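Alternansucrase (Leuconostoc mesenteroides, PDB 6HVG) is a glycoside hydrolase family 70 protein that combines a calcium-bearing TIM-barrel-type core with repeats of the choline-binding and cell-wall-binding type. Local coordinates at residues 595-599 with 1207-1212; 587-592 with 1234-1240; 1375-1379 with 1405-1409; 317-321 with 345-350. All coordinates share one frame; numbering follows the deposited sequence.

Contact 1: residues 595-599 with 1207-1212; sequences NWLHY and YGGEFL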
loop_
_atom_site.group_PDB
_atom_site.type_symbol
_atom_site.label_atom_id
_atom_site.label_comp_id
_atom_site.label_asym_id
_atom_site.label_seq_id
_atom_site.Cartn_x
_atom_site.Cartn_y
_atom_site.Cartn_z
ATOM N N ASN A 595 -27.750 3.402 -13.262
ATOM C CA ASN A 595 -28.634 2.228 -13.277
ATOM C C ASN A 595 -28.455 1.426 -11.996
ATOM O O ASN A 595 -29.435 1.066 -11.345
ATOM C CB ASN A 595 -28.346 1.336 -14.492
ATOM C CG ASN A 595 -29.495 0.386 -14.827
ATOM O OD1 ASN A 595 -30.537 0.817 -15.330
ATOM N ND2 ASN A 595 -29.314 -0.904 -14.551
ATOM N N TRP A 596 -27.191 1.191 -11.632
ATOM C CA TRP A 596 -26.850 0.479 -10.407
ATOM C C TRP A 596 -27.357 1.214 -9.196
ATOM O O TRP A 596 -27.890 0.603 -8.268
ATOM C CB TRP A 596 -25.345 0.313 -10.314
ATOM C CG TRP A 596 -24.856 -0.620 -9.236
ATOM C CD1 TRP A 596 -25.466 -1.738 -8.781
ATOM C CD2 TRP A 596 -23.612 -0.537 -8.552
ATOM N NE1 TRP A 596 -24.690 -2.346 -7.829
ATOM C CE2 TRP A 596 -23.544 -1.621 -7.676
ATOM C CE3 TRP A 596 -22.561 0.371 -8.576
ATOM C CZ2 TRP A 596 -22.457 -1.839 -6.838
ATOM C CZ3 TRP A 596 -21.475 0.158 -7.732
ATOM C CH2 TRP A 596 -21.429 -0.946 -6.893
ATOM N N LEU A 597 -27.195 2.530 -9.209
ATOM C CA LEU A 597 -27.665 3.382 -8.111
ATOM C C LEU A 597 -29.163 3.312 -7.959
ATOM O O LEU A 597 -29.663 3.251 -6.851
ATOM C CB LEU A 597 -27.257 4.825 -8.338
ATOM C CG LEU A 597 -27.723 5.836 -7.304
ATOM C CD1 LEU A 597 -27.186 5.503 -5.916
ATOM C CD2 LEU A 597 -27.294 7.222 -7.749
ATOM N N HIS A 598 -29.886 3.327 -9.064
ATOM C CA HIS A 598 -31.336 3.179 -9.019
ATOM C C HIS A 598 -31.667 1.833 -8.433
ATOM O O HIS A 598 -32.530 1.729 -7.561
ATOM C CB HIS A 598 -31.924 3.296 -10.412
ATOM C CG HIS A 598 -33.409 3.140 -10.461
ATOM N ND1 HIS A 598 -34.276 4.199 -10.283
ATOM C CD2 HIS A 598 -34.178 2.060 -10.729
ATOM C CE1 HIS A 598 -35.517 3.772 -10.418
ATOM N NE2 HIS A 598 -35.485 2.479 -10.691
ATOM N N TYR A 599 -30.966 0.803 -8.898
ATOM C CA TYR A 599 -31.199 -0.567 -8.449
ATOM C C TYR A 599 -31.057 -0.703 -6.935
ATOM O O TYR A 599 -31.843 -1.412 -6.303
ATOM C CB TYR A 599 -30.251 -1.511 -9.167
ATOM C CG TYR A 599 -30.216 -2.936 -8.679
ATOM C CD1 TYR A 599 -31.112 -3.868 -9.148
ATOM C CD2 TYR A 599 -29.245 -3.362 -7.793
ATOM C CE1 TYR A 599 -31.041 -5.193 -8.752
ATOM C CE2 TYR A 599 -29.161 -4.681 -7.393
ATOM C CZ TYR A 599 -30.058 -5.590 -7.877
ATOM O OH TYR A 599 -30.003 -6.911 -7.479
ATOM N N TYR A 1207 -29.742 -7.377 -14.904
ATOM C CA TYR A 1207 -30.170 -6.040 -14.500
ATOM C C TYR A 1207 -29.411 -4.857 -15.140
ATOM O O TYR A 1207 -29.820 -3.718 -14.996
ATOM C CB TYR A 1207 -30.109 -5.912 -12.963
ATOM C CG TYR A 1207 -31.137 -6.736 -12.209
ATOM C CD1 TYR A 1207 -32.496 -6.639 -12.503
ATOM C CD2 TYR A 1207 -30.756 -7.595 -11.196
ATOM C CE1 TYR A 1207 -33.434 -7.394 -11.816
ATOM C CE2 TYR A 1207 -31.691 -8.342 -10.496
ATOM C CZ TYR A 1207 -33.024 -8.239 -10.808
ATOM O OH TYR A 1207 -33.940 -8.968 -10.102
ATOM N N GLY A 1208 -28.311 -5.111 -15.835
ATOM C CA GLY A 1208 -27.527 -4.030 -16.451
ATOM C C GLY A 1208 -28.364 -3.172 -17.379
ATOM O O GLY A 1208 -29.081 -3.687 -18.201
ATOM N N GLY A 1209 -28.292 -1.856 -17.207
ATOM C CA GLY A 1209 -29.033 -0.887 -18.025
ATOM C C GLY A 1209 -30.561 -0.948 -18.106
ATOM O O GLY A 1209 -31.178 -0.136 -18.794
ATOM N N GLU A 1210 -31.189 -1.879 -17.394
ATOM C CA GLU A 1210 -32.633 -2.135 -17.533
ATOM C C GLU A 1210 -33.555 -1.001 -17.085
ATOM O O GLU A 1210 -34.661 -0.885 -17.579
ATOM C CB GLU A 1210 -33.008 -3.413 -16.762
ATOM C CG GLU A 1210 -32.474 -4.705 -17.383
ATOM C CD GLU A 1210 -33.178 -5.095 -18.666
ATOM O OE1 GLU A 1210 -34.421 -5.218 -18.655
ATOM O OE2 GLU A 1210 -32.479 -5.267 -19.681
ATOM N N PHE A 1211 -33.102 -0.178 -16.148
ATOM C CA PHE A 1211 -33.929 0.863 -15.539
ATOM C C PHE A 1211 -33.776 2.235 -16.194
ATOM O O PHE A 1211 -34.518 3.167 -15.864
ATOM C CB PHE A 1211 -33.637 0.935 -14.023
ATOM C CG PHE A 1211 -33.624 -0.417 -13.362
ATOM C CD1 PHE A 1211 -34.796 -1.151 -13.236
ATOM C CD2 PHE A 1211 -32.438 -0.987 -12.926
ATOM C CE1 PHE A 1211 -34.783 -2.414 -12.666
ATOM C CE2 PHE A 1211 -32.416 -2.250 -12.355
ATOM C CZ PHE A 1211 -33.591 -2.963 -12.221
ATOM N N LEU A 1212 -32.834 2.358 -17.120
ATOM C CA LEU A 1212 -32.491 3.649 -17.716
ATOM C C LEU A 1212 -33.569 4.220 -18.624
ATOM O O LEU A 1212 -33.798 5.431 -18.642
ATOM C CB LEU A 1212 -31.200 3.531 -18.527
ATOM C CG LEU A 1212 -29.921 3.223 -17.740
ATOM C CD1 LEU A 1212 -28.793 2.845 -18.683
ATOM C CD2 LEU A 1212 -29.498 4.391 -16.868
#

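Contact 2: residues 587-592 with 1234-1240; sequences PIVQAE and IDASTKI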
loop_
_atom_site.group_PDB
_atom_site.type_symbol
_atom_site.label_atom_id
_atom_site.label_comp_id
_atom_site.label_asym_id
_atom_site.label_seq_id
_atom_site.Cartn_x
_atom_site.Cartn_y
_atom_site.Cartn_z
ATOM N N PRO A 587 -19.175 8.386 -20.608
ATOM C CA PRO A 587 -20.619 8.586 -20.469
ATOM C C PRO A 587 -21.461 7.312 -20.385
ATOM O O PRO A 587 -22.416 7.257 -19.612
ATOM C CB PRO A 587 -20.975 9.387 -21.724
ATOM C CG PRO A 587 -19.746 10.173 -22.042
ATOM C CD PRO A 587 -18.598 9.292 -21.633
ATOM N N ILE A 588 -21.110 6.301 -21.164
ATOM C CA ILE A 588 -21.829 5.025 -21.129
ATOM C C ILE A 588 -21.699 4.346 -19.766
ATOM O O ILE A 588 -22.660 3.792 -19.258
ATOM C CB ILE A 588 -21.362 4.075 -22.259
ATOM C CG1 ILE A 588 -21.780 4.637 -23.634
ATOM C CG2 ILE A 588 -21.978 2.690 -22.094
ATOM C CD1 ILE A 588 -20.995 4.083 -24.807
ATOM N N VAL A 589 -20.508 4.386 -19.193
ATOM C CA VAL A 589 -20.256 3.772 -17.898
ATOM C C VAL A 589 -20.923 4.605 -16.805
ATOM O O VAL A 589 -21.426 4.050 -15.837
ATOM C CB VAL A 589 -18.735 3.619 -17.634
ATOM C CG1 VAL A 589 -18.443 3.180 -16.198
ATOM C CG2 VAL A 589 -18.149 2.626 -18.622
ATOM N N GLN A 590 -20.950 5.924 -16.981
ATOM C CA GLN A 590 -21.646 6.801 -16.055
ATOM C C GLN A 590 -23.135 6.472 -15.974
ATOM O O GLN A 590 -23.706 6.437 -14.881
ATOM C CB GLN A 590 -21.447 8.266 -16.439
ATOM C CG GLN A 590 -20.028 8.758 -16.212
ATOM C CD GLN A 590 -19.839 10.222 -16.567
ATOM O OE1 GLN A 590 -20.732 10.854 -17.128
ATOM N NE2 GLN A 590 -18.654 10.769 -16.250
ATOM N N ALA A 591 -23.754 6.220 -17.119
ATOM C CA ALA A 591 -25.167 5.810 -17.169
ATOM C C ALA A 591 -25.366 4.499 -16.414
ATOM O O ALA A 591 -26.355 4.340 -15.693
ATOM C CB ALA A 591 -25.650 5.647 -18.617
ATOM N N GLU A 592 -24.439 3.558 -16.591
ATOM C CA GLU A 592 -24.543 2.257 -15.934
ATOM C C GLU A 592 -24.425 2.396 -14.405
ATOM O O GLU A 592 -25.093 1.695 -13.657
ATOM C CB GLU A 592 -23.485 1.312 -16.487
ATOM C CG GLU A 592 -23.378 -0.007 -15.751
ATOM C CD GLU A 592 -24.718 -0.669 -15.514
ATOM O OE1 GLU A 592 -25.639 -0.482 -16.328
ATOM O OE2 GLU A 592 -24.809 -1.418 -14.528
ATOM N N ILE A 1234 -24.570 12.020 -19.755
ATOM C CA ILE A 1234 -24.518 10.567 -19.676
ATOM C C ILE A 1234 -25.250 9.963 -20.869
ATOM O O ILE A 1234 -26.175 10.575 -21.445
ATOM C CB ILE A 1234 -25.101 10.008 -18.356
ATOM C CG1 ILE A 1234 -26.588 10.327 -18.219
ATOM C CG2 ILE A 1234 -24.342 10.556 -17.146
ATOM C CD1 ILE A 1234 -27.254 9.555 -17.100
ATOM N N ASP A 1235 -24.817 8.765 -21.243
ATOM C CA ASP A 1235 -25.281 8.127 -22.452
ATOM C C ASP A 1235 -25.915 6.786 -22.112
ATOM O O ASP A 1235 -25.220 5.808 -21.882
ATOM C CB ASP A 1235 -24.101 7.980 -23.431
ATOM C CG ASP A 1235 -24.496 7.377 -24.764
ATOM O OD1 ASP A 1235 -25.704 7.102 -24.984
ATOM O OD2 ASP A 1235 -23.575 7.160 -25.591
ATOM N N ALA A 1236 -27.242 6.759 -22.075
ATOM C CA ALA A 1236 -27.992 5.517 -21.908
ATOM C C ALA A 1236 -28.332 4.830 -23.243
ATOM O O ALA A 1236 -29.069 3.836 -23.259
ATOM C CB ALA A 1236 -29.268 5.782 -21.107
ATOM N N SER A 1237 -27.805 5.343 -24.357
ATOM C CA SER A 1237 -28.077 4.748 -25.675
ATOM C C SER A 1237 -27.389 3.375 -25.834
ATOM O O SER A 1237 -27.736 2.593 -26.717
ATOM C CB SER A 1237 -27.656 5.699 -26.797
ATOM O OG SER A 1237 -26.257 5.631 -27.026
ATOM N N THR A 1238 -26.414 3.093 -24.970
ATOM C CA THR A 1238 -25.719 1.809 -24.934
ATOM C C THR A 1238 -25.797 1.235 -23.510
ATOM O O THR A 1238 -25.520 1.934 -22.532
ATOM C CB THR A 1238 -24.255 2.020 -25.350
ATOM O OG1 THR A 1238 -24.218 2.834 -26.536
ATOM C CG2 THR A 1238 -23.561 0.714 -25.612
ATOM N N LYS A 1239 -26.183 -0.029 -23.395
ATOM C CA LYS A 1239 -26.346 -0.675 -22.093
ATOM C C LYS A 1239 -25.181 -1.631 -21.831
ATOM O O LYS A 1239 -24.700 -2.261 -22.762
ATOM C CB LYS A 1239 -27.666 -1.455 -22.030
ATOM C CG LYS A 1239 -28.875 -0.639 -21.633
ATOM C CD LYS A 1239 -29.642 -0.117 -22.824
ATOM C CE LYS A 1239 -30.796 0.769 -22.391
ATOM N NZ LYS A 1239 -31.098 1.769 -23.446
ATOM N N ILE A 1240 -24.749 -1.745 -20.570
ATOM C CA ILE A 1240 -23.652 -2.641 -20.187
ATOM C C ILE A 1240 -24.202 -3.871 -19.468
ATOM O O ILE A 1240 -24.381 -3.846 -18.251
ATOM C CB ILE A 1240 -22.614 -1.927 -19.275
ATOM C CG1 ILE A 1240 -22.069 -0.666 -19.952
ATOM C CG2 ILE A 1240 -21.448 -2.854 -18.940
ATOM C CD1 ILE A 1240 -21.159 0.180 -19.076
HETATM O O HOH W 1 -25.362 2.161 -19.740
#

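Contact 3: residues 1375-1379 with 1405-1409; sequences GNVYY and DGTMS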
loop_
_atom_site.group_PDB
_atom_site.type_symbol
_atom_site.label_atom_id
_atom_site.label_comp_id
_atom_site.label_asym_id
_atom_site.label_seq_id
_atom_site.Cartn_x
_atom_site.Cartn_y
_atom_site.Cartn_z
ATOM N N GLY A 1375 37.741 13.310 -29.025
ATOM C CA GLY A 1375 38.354 13.225 -27.686
ATOM C C GLY A 1375 37.451 13.494 -26.486
ATOM O O GLY A 1375 37.884 13.323 -25.356
ATOM N N ASN A 1376 36.194 13.851 -26.722
ATOM C CA ASN A 1376 35.217 14.034 -25.648
ATOM C C ASN A 1376 34.716 12.701 -25.082
ATOM O O ASN A 1376 34.406 11.788 -25.829
ATOM C CB ASN A 1376 33.985 14.810 -26.144
ATOM C CG ASN A 1376 34.339 16.148 -26.744
ATOM O OD1 ASN A 1376 34.595 17.091 -26.018
ATOM N ND2 ASN A 1376 34.345 16.240 -28.066
ATOM N N VAL A 1377 34.581 12.607 -23.764
ATOM C CA VAL A 1377 34.140 11.368 -23.137
ATOM C C VAL A 1377 32.680 11.475 -22.730
ATOM O O VAL A 1377 32.261 12.481 -22.180
ATOM C CB VAL A 1377 35.008 10.980 -21.916
ATOM C CG1 VAL A 1377 34.536 9.656 -21.349
ATOM C CG2 VAL A 1377 36.475 10.880 -22.334
ATOM N N TYR A 1378 31.908 10.431 -23.034
ATOM C CA TYR A 1378 30.501 10.327 -22.656
ATOM C C TYR A 1378 30.313 9.036 -21.856
ATOM O O TYR A 1378 31.201 8.185 -21.855
ATOM C CB TYR A 1378 29.620 10.287 -23.903
ATOM C CG TYR A 1378 29.746 11.486 -24.823
ATOM C CD1 TYR A 1378 30.809 11.621 -25.701
ATOM C CD2 TYR A 1378 28.764 12.490 -24.822
ATOM C CE1 TYR A 1378 30.903 12.727 -26.541
ATOM C CE2 TYR A 1378 28.850 13.590 -25.657
ATOM C CZ TYR A 1378 29.910 13.705 -26.519
ATOM O OH TYR A 1378 29.972 14.793 -27.347
ATOM N N TYR A 1379 29.180 8.894 -21.168
ATOM C CA TYR A 1379 28.860 7.649 -20.479
ATOM C C TYR A 1379 27.540 7.079 -20.985
ATOM O O TYR A 1379 26.625 7.816 -21.320
ATOM C CB TYR A 1379 28.768 7.856 -18.957
ATOM C CG TYR A 1379 28.376 6.606 -18.157
ATOM C CD1 TYR A 1379 27.057 6.326 -17.851
ATOM C CD2 TYR A 1379 29.343 5.706 -17.711
ATOM C CE1 TYR A 1379 26.706 5.193 -17.128
ATOM C CE2 TYR A 1379 28.996 4.569 -16.986
ATOM C CZ TYR A 1379 27.680 4.327 -16.696
ATOM O OH TYR A 1379 27.339 3.185 -16.007
ATOM N N ASP A 1405 24.981 18.627 -22.542
ATOM C CA ASP A 1405 25.318 18.139 -23.884
ATOM C C ASP A 1405 25.910 16.716 -23.890
ATOM O O ASP A 1405 26.291 16.210 -24.943
ATOM C CB ASP A 1405 26.268 19.130 -24.592
ATOM C CG ASP A 1405 27.620 19.278 -23.888
ATOM O OD1 ASP A 1405 27.874 18.573 -22.892
ATOM O OD2 ASP A 1405 28.436 20.118 -24.327
ATOM N N GLY A 1406 26.014 16.091 -22.714
ATOM C CA GLY A 1406 26.494 14.716 -22.588
ATOM C C GLY A 1406 27.953 14.597 -22.132
ATOM O O GLY A 1406 28.359 13.563 -21.569
ATOM N N THR A 1407 28.749 15.649 -22.325
ATOM C CA THR A 1407 30.189 15.542 -22.076
ATOM C C THR A 1407 30.461 15.377 -20.592
ATOM O O THR A 1407 29.664 15.795 -19.750
ATOM C CB THR A 1407 30.983 16.759 -22.591
ATOM O OG1 THR A 1407 30.464 17.955 -22.018
ATOM C CG2 THR A 1407 30.897 16.830 -24.095
ATOM N N MET A 1408 31.595 14.757 -20.295
ATOM C CA MET A 1408 32.031 14.523 -18.929
ATOM C C MET A 1408 33.042 15.577 -18.468
ATOM O O MET A 1408 34.191 15.584 -18.911
ATOM C CB MET A 1408 32.648 13.125 -18.799
ATOM C CG MET A 1408 33.160 12.835 -17.386
ATOM S SD MET A 1408 34.659 11.805 -17.323
ATOM C CE MET A 1408 35.849 12.922 -18.058
ATOM N N SER A 1409 32.609 16.444 -17.556
ATOM C CA SER A 1409 33.505 17.402 -16.932
ATOM C C SER A 1409 34.426 16.669 -15.937
ATOM O O SER A 1409 35.640 16.946 -15.874
ATOM C CB SER A 1409 32.699 18.504 -16.241
ATOM O OG SER A 1409 33.456 19.707 -16.190
#

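Contact 4: residues 317-321 with 345-350; sequences GNTFY and QGHLRK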
loop_
_atom_site.group_PDB
_atom_site.type_symbol
_atom_site.label_atom_id
_atom_site.label_comp_id
_atom_site.label_asym_id
_atom_site.label_seq_id
_atom_site.Cartn_x
_atom_site.Cartn_y
_atom_site.Cartn_z
ATOM N N GLY A 317 38.814 -0.171 -4.546
ATOM C CA GLY A 317 38.513 -1.073 -5.677
ATOM C C GLY A 317 39.178 -0.719 -7.007
ATOM O O GLY A 317 38.886 -1.357 -8.012
ATOM N N ASN A 318 40.064 0.284 -6.998
ATOM C CA ASN A 318 40.823 0.703 -8.160
ATOM C C ASN A 318 42.026 -0.176 -8.369
ATOM O O ASN A 318 42.746 -0.508 -7.423
ATOM C CB ASN A 318 41.376 2.117 -7.982
ATOM C CG ASN A 318 40.296 3.147 -7.834
ATOM O OD1 ASN A 318 40.136 3.707 -6.772
ATOM N ND2 ASN A 318 39.544 3.398 -8.902
ATOM N N THR A 319 42.287 -0.506 -9.620
ATOM C CA THR A 319 43.441 -1.307 -9.954
ATOM C C THR A 319 44.520 -0.402 -10.510
ATOM O O THR A 319 44.214 0.538 -11.237
ATOM C CB THR A 319 43.075 -2.424 -10.937
ATOM O OG1 THR A 319 41.925 -3.127 -10.438
ATOM C CG2 THR A 319 44.250 -3.395 -11.102
ATOM N N PHE A 320 45.768 -0.656 -10.118
ATOM C CA PHE A 320 46.930 0.076 -10.629
ATOM C C PHE A 320 47.877 -0.958 -11.198
ATOM O O PHE A 320 47.683 -2.151 -10.987
ATOM C CB PHE A 320 47.674 0.844 -9.514
ATOM C CG PHE A 320 46.819 1.824 -8.779
ATOM C CD1 PHE A 320 46.900 3.182 -9.056
ATOM C CD2 PHE A 320 45.894 1.381 -7.832
ATOM C CE1 PHE A 320 46.065 4.078 -8.403
ATOM C CE2 PHE A 320 45.073 2.275 -7.160
ATOM C CZ PHE A 320 45.151 3.628 -7.452
ATOM N N TYR A 321 48.893 -0.498 -11.909
ATOM C CA TYR A 321 49.999 -1.362 -12.302
ATOM C C TYR A 321 51.266 -0.724 -11.797
ATOM O O TYR A 321 51.446 0.477 -11.929
ATOM C CB TYR A 321 50.091 -1.556 -13.834
ATOM C CG TYR A 321 51.219 -2.486 -14.215
ATOM C CD1 TYR A 321 51.027 -3.864 -14.253
ATOM C CD2 TYR A 321 52.491 -1.987 -14.480
ATOM C CE1 TYR A 321 52.068 -4.732 -14.555
ATOM C CE2 TYR A 321 53.540 -2.840 -14.795
ATOM C CZ TYR A 321 53.324 -4.213 -14.832
ATOM O OH TYR A 321 54.375 -5.046 -15.130
ATOM N N GLN A 345 44.966 9.313 -12.892
ATOM C CA GLN A 345 45.152 8.873 -11.512
ATOM C C GLN A 345 45.842 7.502 -11.408
ATOM O O GLN A 345 46.148 7.075 -10.306
ATOM C CB GLN A 345 43.808 8.798 -10.786
ATOM C CG GLN A 345 42.992 10.079 -10.878
ATOM C CD GLN A 345 41.966 10.186 -9.771
ATOM O OE1 GLN A 345 40.760 10.228 -10.015
ATOM N NE2 GLN A 345 42.445 10.211 -8.538
ATOM N N GLY A 346 46.064 6.816 -12.537
ATOM C CA GLY A 346 46.634 5.470 -12.561
ATOM C C GLY A 346 45.602 4.347 -12.458
ATOM O O GLY A 346 45.988 3.173 -12.351
ATOM N N HIS A 347 44.311 4.693 -12.515
ATOM C CA HIS A 347 43.239 3.696 -12.468
ATOM C C HIS A 347 43.128 2.924 -13.788
ATOM O O HIS A 347 43.093 3.510 -14.849
ATOM C CB HIS A 347 41.862 4.312 -12.114
ATOM C CG HIS A 347 41.836 5.032 -10.786
ATOM N ND1 HIS A 347 42.842 4.894 -9.852
ATOM C CD2 HIS A 347 40.930 5.883 -10.234
ATOM C CE1 HIS A 347 42.565 5.623 -8.786
ATOM N NE2 HIS A 347 41.416 6.238 -8.994
ATOM N N LEU A 348 43.064 1.597 -13.696
ATOM C CA LEU A 348 42.821 0.735 -14.839
ATOM C C LEU A 348 41.364 0.901 -15.261
ATOM O O LEU A 348 40.455 0.797 -14.438
ATOM C CB LEU A 348 43.103 -0.717 -14.460
ATOM C CG LEU A 348 42.807 -1.773 -15.522
ATOM C CD1 LEU A 348 43.750 -1.618 -16.693
ATOM C CD2 LEU A 348 42.893 -3.174 -14.936
ATOM N N ARG A 349 41.149 1.166 -16.545
ATOM C CA ARG A 349 39.803 1.434 -17.065
ATOM C C ARG A 349 39.262 0.217 -17.806
ATOM O O ARG A 349 39.818 -0.223 -18.821
ATOM C CB ARG A 349 39.828 2.652 -17.984
ATOM C CG ARG A 349 40.552 3.840 -17.385
ATOM C CD ARG A 349 39.932 4.214 -16.044
ATOM N NE ARG A 349 38.494 4.450 -16.193
ATOM C CZ ARG A 349 37.903 5.642 -16.254
ATOM N NH1 ARG A 349 38.593 6.762 -16.149
ATOM N NH2 ARG A 349 36.585 5.716 -16.402
ATOM N N LYS A 350 38.188 -0.333 -17.272
ATOM C CA LYS A 350 37.547 -1.475 -17.843
ATOM C C LYS A 350 36.218 -1.038 -18.422
ATOM O O LYS A 350 35.636 -0.069 -17.973
ATOM C CB LYS A 350 37.338 -2.538 -16.764
ATOM C CG LYS A 350 38.615 -2.978 -16.050
ATOM C CD LYS A 350 38.323 -4.144 -15.122
ATOM C CE LYS A 350 39.514 -4.476 -14.253
ATOM N NZ LYS A 350 39.076 -5.309 -13.103
#

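Contact 1: residues 595-599 with 1207-1212
N595 OD1 takes the backbone N-H of F1211 on a lone pair in the carbonyl plane, with F1211 N 2.9 Å from OD1. The amide nitrogen of the same side chain, ND2, gives a weaker, bent bond (N-H...O angle 127°) to the carbonyl O of Y1207 and has a second partner in the hydroxyl of Y1116. With CG anti to its backbone N (chi1 -161°), the N595 amide leaves the helix and enters two overlapping turns, type II from Y1207 to E1210 and type I from G1209 to L1212. Bonds at both ends fix which way the amide faces.

Four aromatic side chains close one side of this grip. CB of F1211 rests 3.5 Å from CD2 of H598, whose ND1 is bonded to Y637. The F1211 ring then brings CE2 to the edge of the Y599 ring, 3.8 Å from Y599 CD1. Farther out, CE1 of Y599 lies over one face of Y1207, off toward the rim by CD2, with the planes at 44°. Helix 587-601 precedes strand 617-620, the first barrel strand in the chain, and here meets a loop from beyond the last, as expected of the circularly permuted (beta/alpha)8 barrel of family 70.

Contact 2: residues 587-592 with 1234-1240
I588 holds CG1 anti to its carbonyl carbon (chi1 -68°) and CG2 anti to its backbone N, which turns one branch to D1235 and T1238 and the other to I1240; I1240 is staggered likewise at chi1 (-56°) and then runs extended, which lays CD1 along the helix. The contact sets the first turns of helix 587-601, a helix of the family 70 region just before the first barrel strand, against a loop that contains an Asx turn at D1235.

CG1 of I588 runs beside the D1235 side chain, 3.7 Å from OD2, and CD1 ends against CB and OG1 of T1238. The other branch, CG2, packs against I1240 CG1 at 4.0 Å. The tip of I1240 then slips in between V589 and E592, with CD1 3.7 Å from E592 CB. At the far end I1234 sets CG2 against CB and OE1 of Q590, while the methyl of A591 lies against the carbonyl O of D1235.

Only one direct hydrogen bond joins the two segments: D1235 N reaches P587 O in a weak but nearly straight bond, 3.3 Å long. E592 turns its carboxylate elsewhere, to R1115, Y1116, Q1204 and the backbone N of G1209.

Inside the loop, D1235 OD1 accepts from both S1237 N and S1237 OG, the hydroxyl coming to the syn lone pair, and this holds the turn in shape. A single water bridges the backbones, donating to I588 O at 3.2 Å and to T1238 O at 2.8 Å.

Contact 3: residues 1375-1379 with 1405-1409
Y1378 leans over the turn at 1405-1407: from CB, with chi1 at -59°, the side chain swings back beside its own backbone N and carries the ring along the opposing chain. CG is still 4.1 Å from G1406 O, but CD2 comes to 3.4 Å from that same oxygen. Next along the rim, CE2 has the carbonyl O of D1405 beside it, at the ring edge and in its plane, 3.7 Å away. CZ and OH finish against the methyl CG2 of T1407, with OH to CG2 at 3.9 Å. D1372 and M1386 touch the same side chain from outside.

The turn it meets is held from within. D1405 OD1 accepts from T1407 N, an Asx turn, and also from T1407 OG1, the hydroxyl arriving at 2.8 Å from OD1 on the syn side. One residue on, M1408 N gives a weak bond to V1377 O, 3.0 Å long and bent to 132°. The M1408 side chain bends so that CE comes loosely near V1377 CB, and it packs beside F1369. The hairpin of strands 1368-1371 and 1377-1380 thus receives the turn that follows the next hairpin, the stacking of successive beta-hairpins characteristic of cell-wall-binding repeats.

Contact 4: residues 317-321 with 345-350
Successive beta-hairpins of the cell-wall-binding and choline-binding repeat type stack here: strand 319-322 of one hairpin receives the turn that follows strand 338-342. The backbone link is L348 N to T319 O, 2.9 Å, the donor tilted 25° from the carbonyl plane. Beside it L348 and T319 run alongside one another, CB to CB 3.9 Å, and both touch F311.

H347 is sandwiched. On one face the N318 amide lies almost flat, its plane 12° from the ring's, with ND2 toward the rim near CD2 and CB forming a CH-pi contact 3.9 Å from the ring centroid. On the opposite face Q345 CB sits over the centre. F320 comes to the ring edge, CE1 in the imidazole plane and CZ 3.5 Å from H347 CE1, the two rings standing at 83°. Q345 O lies at the edge of the F320 ring, 3.6 Å from CE1, and CD1 is close to G346 O.

N318 and H347 therefore meet as stacked flat groups with no hydrogen bond between them. The N318 ND2 bond goes instead to N1398 OD1, which probably helps fix the amide's rotation and ties this repeat to residues near the other end of the modelled chain.

Following the chain from its N terminus, contact 4 comes first, closing a short loop of 23 residues that has strands but no helix, between neighbouring repeats. Contact 2 then opens on helix 587-601, and contact 1 opens about two turns later on the same helix. More than 600 residues of the family 70 region follow before contact 1 closes at 1207-1212 and contact 2 at 1234-1240, so contact 1 is nested inside contact 2. Their centres are about 10 Å apart, and E592 OE1 probably bonds to G1209 N between them. Contact 3 closes another short loop last. Its centre lies only about 20 Å from that of contact 4, so repeats from before and after the family 70 region come close together, though the two contacts do not touch.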